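Local coordinates for protein 3-phosphoshikimate 1-carboxyvinyltransferase (Streptomyces sviceus, PDB 7M0O) that probably catalyses transfer of the enolpyruvyl group of phosphoenolpyruvate to the 5-hydroxyl of shikimate 3-phosphate, a late step on the way to chorismate, at residues A[255-260]-A[297-302]; A[226-231]-A[368-373]; A[12-17]-A[25-30]; A[146-151]-A[155-160]; A[87-90]-A[95-98]. One frame throughout, in Å; residues are numbered along the deposited sequence.

Contact 1: residues A[255-260]-A[297-302]; sequences LGFVDV and MPTLAA
Phe257 reaches across from one helix to the side chains of Thr299 and Leu300 on another, an apolar helix-helix contact within one of the two domains of the EPSP synthase fold, in which helices are buried beneath the surrounding sheets. The backbones stay well apart, with the CA atoms of Phe257 and Leu300 8.6 Å from each other, and the aromatic ring bridges most of that gap. Its CG lies anti to the backbone N (chi1 178°), which extends the ring straight out from helix 257-263. The outer end of the ring is the tightly packed part: Phe257 CZ comes to 3.6 Å from Thr299 CG2, while Phe257 CE1 lies 4.0 Å from Leu300 CB. Thr299 CG2 and Leu300 N approach the ring obliquely.

Thr299 divides its two branches between different tasks. CG2 goes to the ring, whereas OG1 is hydrogen-bonded to Ser227 on helix 223-235, a helix that also touches Phe257. The hydroxyl is thus satisfied within an otherwise apolar interface. Only about 6 Å separates the Thr299 side chain from that of Arg367, a predicted phosphoenolpyruvate-binding residue, which places this end near the predicted phosphoenolpyruvate site.

The other end is looser and nearer to solvent. Val260 is partly exposed, and its neighbour Asp259 is exposed and forms a salt bridge with Arg262. Here Val260 and Leu300 cross at about a right angle, and CG1 of Val260 approaches CD2 of Leu300 no closer than 4.2 Å.

Contact 2: residues A[226-231]-A[368-373]; sequences ASYFFA and IVMSFA
An aromatic contact between Tyr228 and Met370, with Ser371 at the ring's rim, joins two buried helices, 223-235 and 366-375, deep in one domain of the fold. The helices come close, 6.3 Å between the CA atoms of Tyr228 and Ser371, and the tyrosine ring fills the space between them. Met370 CB sits almost directly over the ring, 3.6 Å from its centroid and only 8° off the normal, a CH-pi contact. The sulfur continues the interaction less squarely: SD is 4.5 Å from the same centroid and oblique to it, a Met-aromatic contact. A bend at the end of the methionine chain (chi3 -74°) then brings CE to 3.8 Å from Tyr228 CE2. The opposite face of the ring carries the hydroxyl of Ser227.

Ser371 approaches in the ring plane, its OG 3.3 Å from Tyr228 CE1. One water links the two hydroxyls, lying 2.8 Å from Tyr228 OH and donating a long bond of 3.3 Å to Ser371 OG. With methionine over one face, serine at the edge and polar groups at OH, the rotation of the ring is well fixed.

Arg367 ties both residues together: its NH1 is hydrogen-bonded to Tyr228 OH and its main-chain O to Ser371 OG. Since Arg367 is a predicted phosphoenolpyruvate ligand, the arrangement is consistent with a second shell, in which a core tyrosine would help orient an arginine of the probable EPSP synthase substrate site.

Contact 3: residues A[12-17]-A[25-30]; sequences ARALFL and TTLVRP
Ala14 and Leu15 rest on Leu27 from a helical turn closed by the bond of Leu17 N to Arg13 O, 3.0 Å long. Helix 8-20 here packs on strand 24-28, an inner strand of a mixed sheet whose backbone pairs with strands 56-60 and 216-218. Leu27 is the strand side chain that carries the contact. Its CG stands anti to the carbonyl carbon (chi1 -56°), which delivers the fork to the helix, and its two methyls divide the work. CD2 lies 4.0 Å from CB of Ala14, and the small alanine lets the leucine come right up to the helix backbone. CD1 is 3.8 Å from Ala14 O, a packing contact, and also rests 3.9 Å from Leu15 CD2. The two leucines cross at about a right angle; the outer end of Leu15 turns back to make this touch.

Arg13, one residue before Ala14, leaves the helix in another direction. Its NE is hydrogen-bonded to Thr187, and its guanidinium makes a cation-pi contact with Tyr183, both of helix 182-193. The chemistry implies a two-sided helix: no hydrogen bond crosses to the strand, where the link is van der Waals packing of Leu27 on Ala14 and Leu15, while polar interactions hold Arg13, the predicted shikimate 3-phosphate-binding residue, on another side.

Contact 4: residues A[146-151]-A[155-160]; sequences VTLDAG and QYLTAL
Leu148 and Ala150 face the helix that follows them in the beta-alpha-beta unit formed by strand 144-147, helix 155-163 and strand 171-174, whose two strands lie parallel and adjacent at one end of a mixed sheet. Leu148, just past the first strand, carries most of the contact. Its CB already touches, lying 4.0 Å from CD1 of Leu160. CG stands anti to the backbone N (chi1 169°), which carries the fork of the side chain straight to the helix. From there the branches part. CD1 meets CD1 of Leu160 at 3.9 Å and comes to 4.2 Å from CB of Tyr156. CD2 goes the other way, between Tyr156 and Leu157, and presses on the backbone itself: it is 3.5 Å from Leu157 CA, tighter than usual carbon contact, and 3.6 Å from Leu157 CB. The amide N of Leu157, in the first turn of the helix, is buried under this methyl with no partner in the model.

Behind the contact, Ile173 of the second strand touches both Leu157 and Leu160, which extends the apolar layer between helix and sheet. Gln155, at the start of the same helix, has its first side-chain bond pointing away from residues 146-151 and is a predicted ligand of shikimate 3-phosphate and phosphoenolpyruvate. The phenol of Tyr156 also leads away, to a weak hydrogen bond from its OH to Pro108 O. Near the root of that side chain, Ala150 CB lies in the plane of the ring at its edge, 3.9 Å from Tyr156 CD2 and 3.8 Å from Tyr156 CB.

Contact 5: residues A[87-90]-A[95-98]; sequences TLAA and TYRF
The methyl of Ala89 is set between the rings of Tyr96 and Phe98, where helix 79-90 lies against strand 95-99 in the beta-alpha-beta unit that begins with the parallel strand 70-74. CB of Ala89 is 3.8 Å from CD2 of Tyr96, which it meets obliquely. The same carbon lies in the plane of the Phe98 ring, at its edge. Alanine's small size lets one methyl serve both rings, with 7.2 Å between the CA atoms of Ala89 and Tyr96.

Tyr96 and Phe98 are two residues apart on the strand and so project from the same face of the sheet. With CG of Tyr96 placed anti to the carbonyl carbon (chi1 -52°), its ring is turned alongside Ala89. In the next shell, the Tyr96 hydroxyl is hydrogen-bonded to Val68 O, which fixes the far end of that ring, and Phe98 also packs on Leu85 and Pro86 of the same helix. Tyr96 and Phe98 face the helix, while Arg97 points to the other side of the sheet and forms salt bridges with Asp72 and Glu70. The backbone of Arg97 pairs with Ala71 and Val73 of strand 70-74. Phe98 meets Ala89 CB through its far corner, CZ at 3.8 Å and CE1 at 4.1 Å.

All five contacts are buried, but they fall into two groups on different parts of the chain. Contacts 1 and 2 are helix-helix contacts about 9 Å apart between centres and touch where Ser371 packs on Pro298 and Thr299, with contact 1 nested inside the chain loop closed by contact 2. Contacts 3 and 5 set a helix on a strand, and contact 4 a helix on the segment just after one; these three close over short spans of sequence and meet through their helices, Phe16 touching Leu88 and Thr87, and Arg13 touching Thr158. Contact 2 alone has a water bridge across it; the others are mainly apolar, with no hydrogen bond across them. Contact 5, the farthest from the chain's centre, lies away from the predicted sites.

Contact 1: residues A[255-260]-A[297-302]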
# COMPACT_ATOMS: atom_id res chain seq x y z
N LEU A 255 7.38 4.63 7.43
CA LEU A 255 7.55 5.82 8.27
C LEU A 255 8.87 5.78 9.03
O LEU A 255 9.44 6.83 9.34
CB LEU A 255 6.37 5.99 9.24
CG LEU A 255 6.39 7.33 10.01
CD1 LEU A 255 6.36 8.51 9.05
CD2 LEU A 255 5.21 7.46 10.96
N GLY A 256 9.39 4.58 9.33
CA GLY A 256 10.69 4.46 9.98
C GLY A 256 11.84 5.11 9.22
O GLY A 256 12.93 5.27 9.79
N PHE A 257 11.64 5.47 7.96
CA PHE A 257 12.66 6.22 7.25
C PHE A 257 13.01 7.52 7.99
O PHE A 257 14.16 7.96 7.96
CB PHE A 257 12.20 6.49 5.81
CG PHE A 257 13.17 7.32 5.00
CD1 PHE A 257 14.37 6.78 4.57
CD2 PHE A 257 12.86 8.63 4.64
CE1 PHE A 257 15.25 7.52 3.81
CE2 PHE A 257 13.73 9.38 3.88
CZ PHE A 257 14.94 8.84 3.47
N VAL A 258 12.04 8.13 8.69
CA VAL A 258 12.35 9.42 9.31
C VAL A 258 13.29 9.25 10.51
O VAL A 258 13.97 10.20 10.89
CB VAL A 258 11.10 10.21 9.73
CG1 VAL A 258 10.17 10.44 8.55
CG2 VAL A 258 10.36 9.55 10.90
N ASP A 259 13.33 8.06 11.11
CA ASP A 259 14.29 7.81 12.18
C ASP A 259 15.72 7.81 11.65
O ASP A 259 16.64 8.21 12.37
CB ASP A 259 13.97 6.48 12.87
CG ASP A 259 12.60 6.49 13.54
OD1 ASP A 259 12.25 7.52 14.13
OD2 ASP A 259 11.88 5.46 13.48
N VAL A 260 15.90 7.41 10.38
CA VAL A 260 17.20 7.54 9.71
C VAL A 260 17.54 9.02 9.50
O VAL A 260 18.66 9.45 9.75
CB VAL A 260 17.18 6.78 8.37
CG1 VAL A 260 18.53 6.93 7.67
CG2 VAL A 260 16.86 5.29 8.59
N MET A 297 15.31 2.61 0.60
CA MET A 297 16.74 2.62 0.33
C MET A 297 17.12 3.60 -0.78
O MET A 297 18.10 4.34 -0.59
CB MET A 297 17.23 1.20 -0.01
CG MET A 297 18.71 1.15 -0.43
SD MET A 297 19.06 1.59 -2.15
CE MET A 297 18.26 0.24 -3.03
N PRO A 298 16.41 3.69 -1.91
CA PRO A 298 16.81 4.68 -2.93
C PRO A 298 16.64 6.10 -2.44
O PRO A 298 17.41 6.97 -2.86
CB PRO A 298 15.90 4.36 -4.13
CG PRO A 298 15.54 2.86 -3.93
CD PRO A 298 15.41 2.73 -2.43
N THR A 299 15.66 6.36 -1.57
CA THR A 299 15.47 7.71 -1.06
C THR A 299 16.71 8.18 -0.31
O THR A 299 17.13 9.34 -0.44
CB THR A 299 14.24 7.76 -0.15
OG1 THR A 299 13.15 7.07 -0.79
CG2 THR A 299 13.83 9.20 0.10
N LEU A 300 17.31 7.28 0.49
CA LEU A 300 18.55 7.62 1.18
C LEU A 300 19.73 7.71 0.21
O LEU A 300 20.57 8.61 0.33
CB LEU A 300 18.85 6.60 2.28
CG LEU A 300 20.17 6.87 3.03
CD1 LEU A 300 20.17 8.27 3.63
CD2 LEU A 300 20.46 5.83 4.12
N ALA A 301 19.83 6.78 -0.73
CA ALA A 301 20.94 6.81 -1.67
C ALA A 301 21.00 8.14 -2.42
O ALA A 301 22.09 8.64 -2.72
CB ALA A 301 20.81 5.65 -2.66
N ALA A 302 19.85 8.75 -2.69
CA ALA A 302 19.81 9.95 -3.51
C ALA A 302 20.17 11.23 -2.75
O ALA A 302 20.52 12.22 -3.40
CB ALA A 302 18.43 10.08 -4.16

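Contact 2: residues A[226-231]-A[368-373]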
# COMPACT_ATOMS: atom_id res chain seq x y z
N ALA A 226 5.69 9.42 1.02
CA ALA A 226 6.08 10.50 1.92
C ALA A 226 7.58 10.60 2.09
O ALA A 226 8.08 11.69 2.40
CB ALA A 226 5.42 10.33 3.29
N SER A 227 8.32 9.51 1.86
CA SER A 227 9.75 9.52 2.15
C SER A 227 10.47 10.55 1.31
O SER A 227 11.42 11.18 1.79
CB SER A 227 10.38 8.13 1.93
OG SER A 227 10.55 7.79 0.56
N TYR A 228 10.02 10.78 0.07
CA TYR A 228 10.70 11.73 -0.80
C TYR A 228 10.50 13.16 -0.31
O TYR A 228 11.41 13.98 -0.42
CB TYR A 228 10.19 11.60 -2.25
CG TYR A 228 10.20 10.16 -2.67
CD1 TYR A 228 11.41 9.51 -2.93
CD2 TYR A 228 9.02 9.44 -2.75
CE1 TYR A 228 11.43 8.17 -3.27
CE2 TYR A 228 9.03 8.09 -3.10
CZ TYR A 228 10.24 7.48 -3.35
OH TYR A 228 10.24 6.14 -3.67
N PHE A 229 9.34 13.45 0.27
CA PHE A 229 9.07 14.80 0.74
C PHE A 229 9.77 15.05 2.07
O PHE A 229 10.36 16.12 2.28
CB PHE A 229 7.55 15.03 0.78
CG PHE A 229 6.89 14.95 -0.59
CD1 PHE A 229 6.59 16.11 -1.29
CD2 PHE A 229 6.67 13.73 -1.20
CE1 PHE A 229 6.03 16.04 -2.57
CE2 PHE A 229 6.14 13.66 -2.48
CZ PHE A 229 5.81 14.82 -3.17
N PHE A 230 9.80 14.03 2.94
CA PHE A 230 10.59 14.10 4.17
C PHE A 230 12.08 14.30 3.86
O PHE A 230 12.76 15.09 4.52
CB PHE A 230 10.40 12.83 5.00
CG PHE A 230 9.05 12.70 5.69
CD1 PHE A 230 8.40 13.79 6.26
CD2 PHE A 230 8.47 11.46 5.82
CE1 PHE A 230 7.17 13.63 6.92
CE2 PHE A 230 7.25 11.29 6.49
CZ PHE A 230 6.61 12.37 7.04
N ALA A 231 12.62 13.56 2.88
CA ALA A 231 14.03 13.69 2.51
C ALA A 231 14.37 15.08 1.97
O ALA A 231 15.43 15.63 2.29
CB ALA A 231 14.40 12.64 1.46
N ILE A 368 13.23 4.93 -8.46
CA ILE A 368 14.45 5.56 -8.97
C ILE A 368 14.17 6.99 -9.42
O ILE A 368 14.94 7.92 -9.13
CB ILE A 368 15.08 4.71 -10.10
CG1 ILE A 368 15.43 3.31 -9.60
CG2 ILE A 368 16.32 5.41 -10.68
CD1 ILE A 368 16.42 3.28 -8.42
N VAL A 369 13.05 7.21 -10.12
CA VAL A 369 12.71 8.57 -10.56
C VAL A 369 12.40 9.47 -9.37
O VAL A 369 12.91 10.59 -9.28
CB VAL A 369 11.53 8.53 -11.56
CG1 VAL A 369 11.05 9.96 -11.86
CG2 VAL A 369 11.96 7.84 -12.84
N MET A 370 11.56 9.00 -8.45
CA MET A 370 11.18 9.86 -7.34
C MET A 370 12.38 10.17 -6.45
O MET A 370 12.51 11.30 -5.95
CB MET A 370 10.03 9.22 -6.55
CG MET A 370 8.72 9.24 -7.34
SD MET A 370 7.24 8.74 -6.45
CE MET A 370 7.46 6.98 -6.35
N SER A 371 13.26 9.20 -6.24
CA SER A 371 14.42 9.43 -5.38
C SER A 371 15.36 10.48 -5.97
O SER A 371 15.76 11.41 -5.27
CB SER A 371 15.18 8.13 -5.13
OG SER A 371 14.40 7.24 -4.37
N PHE A 372 15.72 10.35 -7.26
CA PHE A 372 16.68 11.29 -7.84
C PHE A 372 16.06 12.64 -8.17
O PHE A 372 16.80 13.61 -8.36
CB PHE A 372 17.36 10.67 -9.07
CG PHE A 372 18.38 9.63 -8.70
CD1 PHE A 372 19.65 10.00 -8.26
CD2 PHE A 372 18.06 8.28 -8.72
CE1 PHE A 372 20.58 9.05 -7.87
CE2 PHE A 372 18.98 7.32 -8.34
CZ PHE A 372 20.25 7.70 -7.91
N ALA A 373 14.72 12.73 -8.16
CA ALA A 373 14.10 14.05 -8.14
C ALA A 373 14.55 14.84 -6.92
O ALA A 373 14.73 16.06 -7.00
CB ALA A 373 12.57 13.92 -8.17
O HOH W 1 12.58 5.09 -2.67

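Contact 3: residues A[12-17]-A[25-30]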
# COMPACT_ATOMS: atom_id res chain seq x y z
N ALA A 12 -8.25 0.04 0.38
CA ALA A 12 -8.97 -1.14 -0.08
C ALA A 12 -9.51 -1.96 1.09
O ALA A 12 -10.69 -2.31 1.12
CB ALA A 12 -8.04 -2.00 -0.94
N ARG A 13 -8.63 -2.31 2.03
CA ARG A 13 -9.08 -3.01 3.24
C ARG A 13 -10.15 -2.22 3.98
O ARG A 13 -11.13 -2.80 4.46
CB ARG A 13 -7.90 -3.27 4.17
CG ARG A 13 -6.74 -4.14 3.64
CD ARG A 13 -5.67 -4.12 4.73
NE ARG A 13 -4.43 -4.84 4.45
CZ ARG A 13 -3.35 -4.31 3.87
NH1 ARG A 13 -3.35 -3.05 3.44
NH2 ARG A 13 -2.27 -5.05 3.71
N ALA A 14 -9.97 -0.90 4.10
CA ALA A 14 -10.92 -0.09 4.87
C ALA A 14 -12.30 -0.08 4.24
O ALA A 14 -13.31 -0.00 4.96
CB ALA A 14 -10.40 1.34 5.01
N LEU A 15 -12.37 -0.10 2.90
CA LEU A 15 -13.67 -0.13 2.22
C LEU A 15 -14.41 -1.43 2.52
O LEU A 15 -15.64 -1.42 2.72
CB LEU A 15 -13.48 0.02 0.71
CG LEU A 15 -13.17 1.42 0.21
CD1 LEU A 15 -12.78 1.40 -1.26
CD2 LEU A 15 -14.37 2.29 0.41
N PHE A 16 -13.70 -2.55 2.52
CA PHE A 16 -14.30 -3.83 2.90
C PHE A 16 -14.84 -3.76 4.32
O PHE A 16 -15.98 -4.16 4.58
CB PHE A 16 -13.26 -4.95 2.77
CG PHE A 16 -13.80 -6.34 3.03
CD1 PHE A 16 -14.19 -6.73 4.31
CD2 PHE A 16 -13.88 -7.27 2.00
CE1 PHE A 16 -14.68 -8.01 4.56
CE2 PHE A 16 -14.37 -8.57 2.24
CZ PHE A 16 -14.76 -8.93 3.53
N LEU A 17 -14.01 -3.31 5.26
CA LEU A 17 -14.42 -3.26 6.66
C LEU A 17 -15.62 -2.33 6.86
O LEU A 17 -16.55 -2.65 7.62
CB LEU A 17 -13.23 -2.84 7.52
CG LEU A 17 -12.12 -3.90 7.52
CD1 LEU A 17 -10.77 -3.33 7.96
CD2 LEU A 17 -12.52 -5.03 8.46
N THR A 25 -19.70 3.49 9.26
CA THR A 25 -18.27 3.77 9.30
C THR A 25 -17.96 5.03 8.51
O THR A 25 -18.49 5.23 7.41
CB THR A 25 -17.47 2.60 8.74
OG1 THR A 25 -17.53 1.51 9.64
CG2 THR A 25 -16.00 2.98 8.53
N THR A 26 -17.09 5.86 9.07
CA THR A 26 -16.57 7.03 8.38
C THR A 26 -15.09 6.79 8.07
O THR A 26 -14.30 6.52 8.98
CB THR A 26 -16.76 8.29 9.24
OG1 THR A 26 -18.14 8.41 9.59
CG2 THR A 26 -16.31 9.55 8.49
N LEU A 27 -14.74 6.84 6.79
CA LEU A 27 -13.36 6.74 6.33
C LEU A 27 -12.86 8.14 6.03
O LEU A 27 -13.46 8.86 5.22
CB LEU A 27 -13.27 5.86 5.09
CG LEU A 27 -13.85 4.45 5.21
CD1 LEU A 27 -13.59 3.67 3.94
CD2 LEU A 27 -13.22 3.75 6.41
N VAL A 28 -11.75 8.52 6.65
CA VAL A 28 -11.21 9.87 6.49
C VAL A 28 -10.02 9.82 5.52
O VAL A 28 -9.09 9.03 5.69
CB VAL A 28 -10.81 10.46 7.85
CG1 VAL A 28 -10.37 11.89 7.70
CG2 VAL A 28 -12.00 10.36 8.81
N ARG A 29 -10.06 10.69 4.51
CA ARG A 29 -9.05 10.83 3.45
C ARG A 29 -8.73 9.52 2.72
O ARG A 29 -7.55 9.24 2.48
CB ARG A 29 -7.75 11.40 4.02
CG ARG A 29 -7.90 12.59 4.98
CD ARG A 29 -8.76 13.69 4.39
NE ARG A 29 -8.23 15.02 4.65
CZ ARG A 29 -8.30 15.65 5.82
NH1 ARG A 29 -8.87 15.07 6.86
NH2 ARG A 29 -7.78 16.87 5.94
N PRO A 30 -9.72 8.72 2.31
CA PRO A 30 -9.39 7.55 1.49
C PRO A 30 -8.80 7.97 0.15
O PRO A 30 -9.02 9.08 -0.34
CB PRO A 30 -10.75 6.86 1.30
CG PRO A 30 -11.72 7.99 1.32
CD PRO A 30 -11.18 8.95 2.36

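Contact 4: residues A[146-151]-A[155-160]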
# COMPACT_ATOMS: atom_id res chain seq x y z
N VAL A 146 -9.69 -23.89 6.41
CA VAL A 146 -9.44 -23.76 4.98
C VAL A 146 -7.93 -23.63 4.79
O VAL A 146 -7.23 -23.05 5.63
CB VAL A 146 -10.21 -22.57 4.37
CG1 VAL A 146 -9.82 -21.25 5.06
CG2 VAL A 146 -10.05 -22.52 2.84
N THR A 147 -7.41 -24.20 3.71
CA THR A 147 -5.99 -24.13 3.38
C THR A 147 -5.83 -23.29 2.12
O THR A 147 -6.36 -23.65 1.06
CB THR A 147 -5.39 -25.52 3.20
OG1 THR A 147 -5.57 -26.29 4.39
CG2 THR A 147 -3.89 -25.43 2.89
N LEU A 148 -5.12 -22.18 2.23
CA LEU A 148 -4.94 -21.26 1.12
C LEU A 148 -3.58 -21.50 0.47
O LEU A 148 -2.57 -21.63 1.16
CB LEU A 148 -5.05 -19.81 1.59
CG LEU A 148 -4.63 -18.74 0.58
CD1 LEU A 148 -5.71 -18.53 -0.46
CD2 LEU A 148 -4.36 -17.46 1.31
N ASP A 149 -3.57 -21.56 -0.87
CA ASP A 149 -2.32 -21.72 -1.59
C ASP A 149 -1.91 -20.42 -2.27
O ASP A 149 -1.72 -20.38 -3.49
CB ASP A 149 -2.45 -22.86 -2.61
CG ASP A 149 -2.35 -24.23 -1.97
OD1 ASP A 149 -1.30 -24.54 -1.37
OD2 ASP A 149 -3.33 -25.01 -2.07
N ALA A 150 -1.77 -19.35 -1.49
CA ALA A 150 -1.39 -18.03 -2.00
C ALA A 150 -0.03 -17.64 -1.42
O ALA A 150 0.07 -16.73 -0.59
CB ALA A 150 -2.45 -16.97 -1.69
N GLY A 151 1.02 -18.32 -1.88
CA GLY A 151 2.37 -17.94 -1.53
C GLY A 151 2.93 -16.89 -2.46
O GLY A 151 4.15 -16.75 -2.58
N GLN A 155 -3.19 -10.33 -1.61
CA GLN A 155 -4.59 -9.95 -1.48
C GLN A 155 -5.51 -11.13 -1.19
O GLN A 155 -6.60 -10.92 -0.67
CB GLN A 155 -5.07 -9.22 -2.74
CG GLN A 155 -4.99 -7.70 -2.63
CD GLN A 155 -5.50 -6.99 -3.86
OE1 GLN A 155 -6.70 -6.98 -4.13
NE2 GLN A 155 -4.59 -6.38 -4.62
N TYR A 156 -5.09 -12.37 -1.52
CA TYR A 156 -5.96 -13.52 -1.31
C TYR A 156 -6.04 -13.90 0.16
O TYR A 156 -7.12 -14.17 0.68
CB TYR A 156 -5.49 -14.73 -2.13
CG TYR A 156 -5.40 -14.45 -3.62
CD1 TYR A 156 -6.35 -13.66 -4.25
CD2 TYR A 156 -4.35 -14.95 -4.38
CE1 TYR A 156 -6.27 -13.38 -5.61
CE2 TYR A 156 -4.26 -14.69 -5.74
CZ TYR A 156 -5.22 -13.90 -6.35
OH TYR A 156 -5.14 -13.62 -7.69
N LEU A 157 -4.89 -13.94 0.85
CA LEU A 157 -4.93 -14.18 2.29
C LEU A 157 -5.71 -13.07 2.99
O LEU A 157 -6.52 -13.35 3.89
CB LEU A 157 -3.51 -14.31 2.84
CG LEU A 157 -3.46 -14.42 4.37
CD1 LEU A 157 -4.27 -15.62 4.87
CD2 LEU A 157 -2.02 -14.49 4.87
N THR A 158 -5.50 -11.82 2.57
CA THR A 158 -6.16 -10.71 3.26
C THR A 158 -7.67 -10.74 3.05
O THR A 158 -8.43 -10.47 3.99
CB THR A 158 -5.52 -9.40 2.78
OG1 THR A 158 -4.29 -9.21 3.49
CG2 THR A 158 -6.44 -8.21 3.00
N ALA A 159 -8.12 -11.12 1.86
CA ALA A 159 -9.55 -11.32 1.63
C ALA A 159 -10.15 -12.38 2.56
O ALA A 159 -11.23 -12.17 3.13
CB ALA A 159 -9.80 -11.69 0.16
N LEU A 160 -9.45 -13.51 2.74
CA LEU A 160 -9.95 -14.56 3.64
C LEU A 160 -9.94 -14.10 5.09
O LEU A 160 -10.88 -14.37 5.84
CB LEU A 160 -9.12 -15.84 3.48
CG LEU A 160 -9.37 -16.63 2.20
CD1 LEU A 160 -8.46 -17.85 2.16
CD2 LEU A 160 -10.85 -17.03 2.07

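Contact 5: residues A[87-90]-A[95-98]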
# COMPACT_ATOMS: atom_id res chain seq x y z
N THR A 87 -16.00 -11.55 -2.50
CA THR A 87 -15.85 -12.07 -1.15
C THR A 87 -16.96 -11.56 -0.23
O THR A 87 -17.59 -12.34 0.50
CB THR A 87 -14.48 -11.67 -0.59
OG1 THR A 87 -13.44 -12.20 -1.41
CG2 THR A 87 -14.31 -12.17 0.86
N LEU A 88 -17.18 -10.25 -0.22
CA LEU A 88 -18.30 -9.67 0.54
C LEU A 88 -19.62 -10.30 0.15
O LEU A 88 -20.46 -10.63 1.00
CB LEU A 88 -18.37 -8.17 0.28
CG LEU A 88 -17.47 -7.29 1.13
CD1 LEU A 88 -17.40 -5.90 0.47
CD2 LEU A 88 -18.03 -7.20 2.55
N ALA A 89 -19.87 -10.44 -1.15
CA ALA A 89 -21.13 -11.00 -1.60
C ALA A 89 -21.27 -12.45 -1.16
O ALA A 89 -22.36 -12.89 -0.78
CB ALA A 89 -21.25 -10.88 -3.12
N ALA A 90 -20.17 -13.22 -1.21
CA ALA A 90 -20.23 -14.63 -0.83
C ALA A 90 -20.69 -14.82 0.60
O ALA A 90 -21.31 -15.85 0.94
CB ALA A 90 -18.87 -15.30 -1.01
N THR A 95 -28.05 -13.72 -5.49
CA THR A 95 -27.41 -14.19 -6.73
C THR A 95 -26.68 -13.03 -7.40
O THR A 95 -27.32 -12.06 -7.81
CB THR A 95 -28.42 -14.81 -7.69
OG1 THR A 95 -29.23 -15.76 -6.98
CG2 THR A 95 -27.70 -15.52 -8.82
N TYR A 96 -25.36 -13.14 -7.52
CA TYR A 96 -24.52 -12.00 -7.92
C TYR A 96 -23.61 -12.39 -9.08
O TYR A 96 -22.77 -13.29 -8.95
CB TYR A 96 -23.70 -11.50 -6.72
CG TYR A 96 -24.60 -11.24 -5.53
CD1 TYR A 96 -25.50 -10.19 -5.55
CD2 TYR A 96 -24.59 -12.09 -4.41
CE1 TYR A 96 -26.34 -9.94 -4.48
CE2 TYR A 96 -25.43 -11.84 -3.34
CZ TYR A 96 -26.31 -10.77 -3.38
OH TYR A 96 -27.15 -10.51 -2.33
N ARG A 97 -23.78 -11.70 -10.21
CA ARG A 97 -23.03 -11.97 -11.43
C ARG A 97 -21.95 -10.90 -11.60
O ARG A 97 -22.27 -9.73 -11.83
CB ARG A 97 -23.97 -12.01 -12.64
CG ARG A 97 -24.98 -13.14 -12.59
CD ARG A 97 -26.03 -13.02 -13.68
NE ARG A 97 -26.88 -11.86 -13.47
CZ ARG A 97 -27.97 -11.86 -12.71
NH1 ARG A 97 -28.36 -12.97 -12.09
NH2 ARG A 97 -28.68 -10.74 -12.56
N PHE A 98 -20.69 -11.31 -11.48
CA PHE A 98 -19.56 -10.39 -11.57
C PHE A 98 -18.91 -10.46 -12.94
O PHE A 98 -18.86 -11.51 -13.58
CB PHE A 98 -18.52 -10.72 -10.49
CG PHE A 98 -18.99 -10.41 -9.09
CD1 PHE A 98 -19.61 -11.37 -8.31
CD2 PHE A 98 -18.78 -9.15 -8.55
CE1 PHE A 98 -20.04 -11.08 -7.02
CE2 PHE A 98 -19.21 -8.86 -7.25
CZ PHE A 98 -19.84 -9.83 -6.49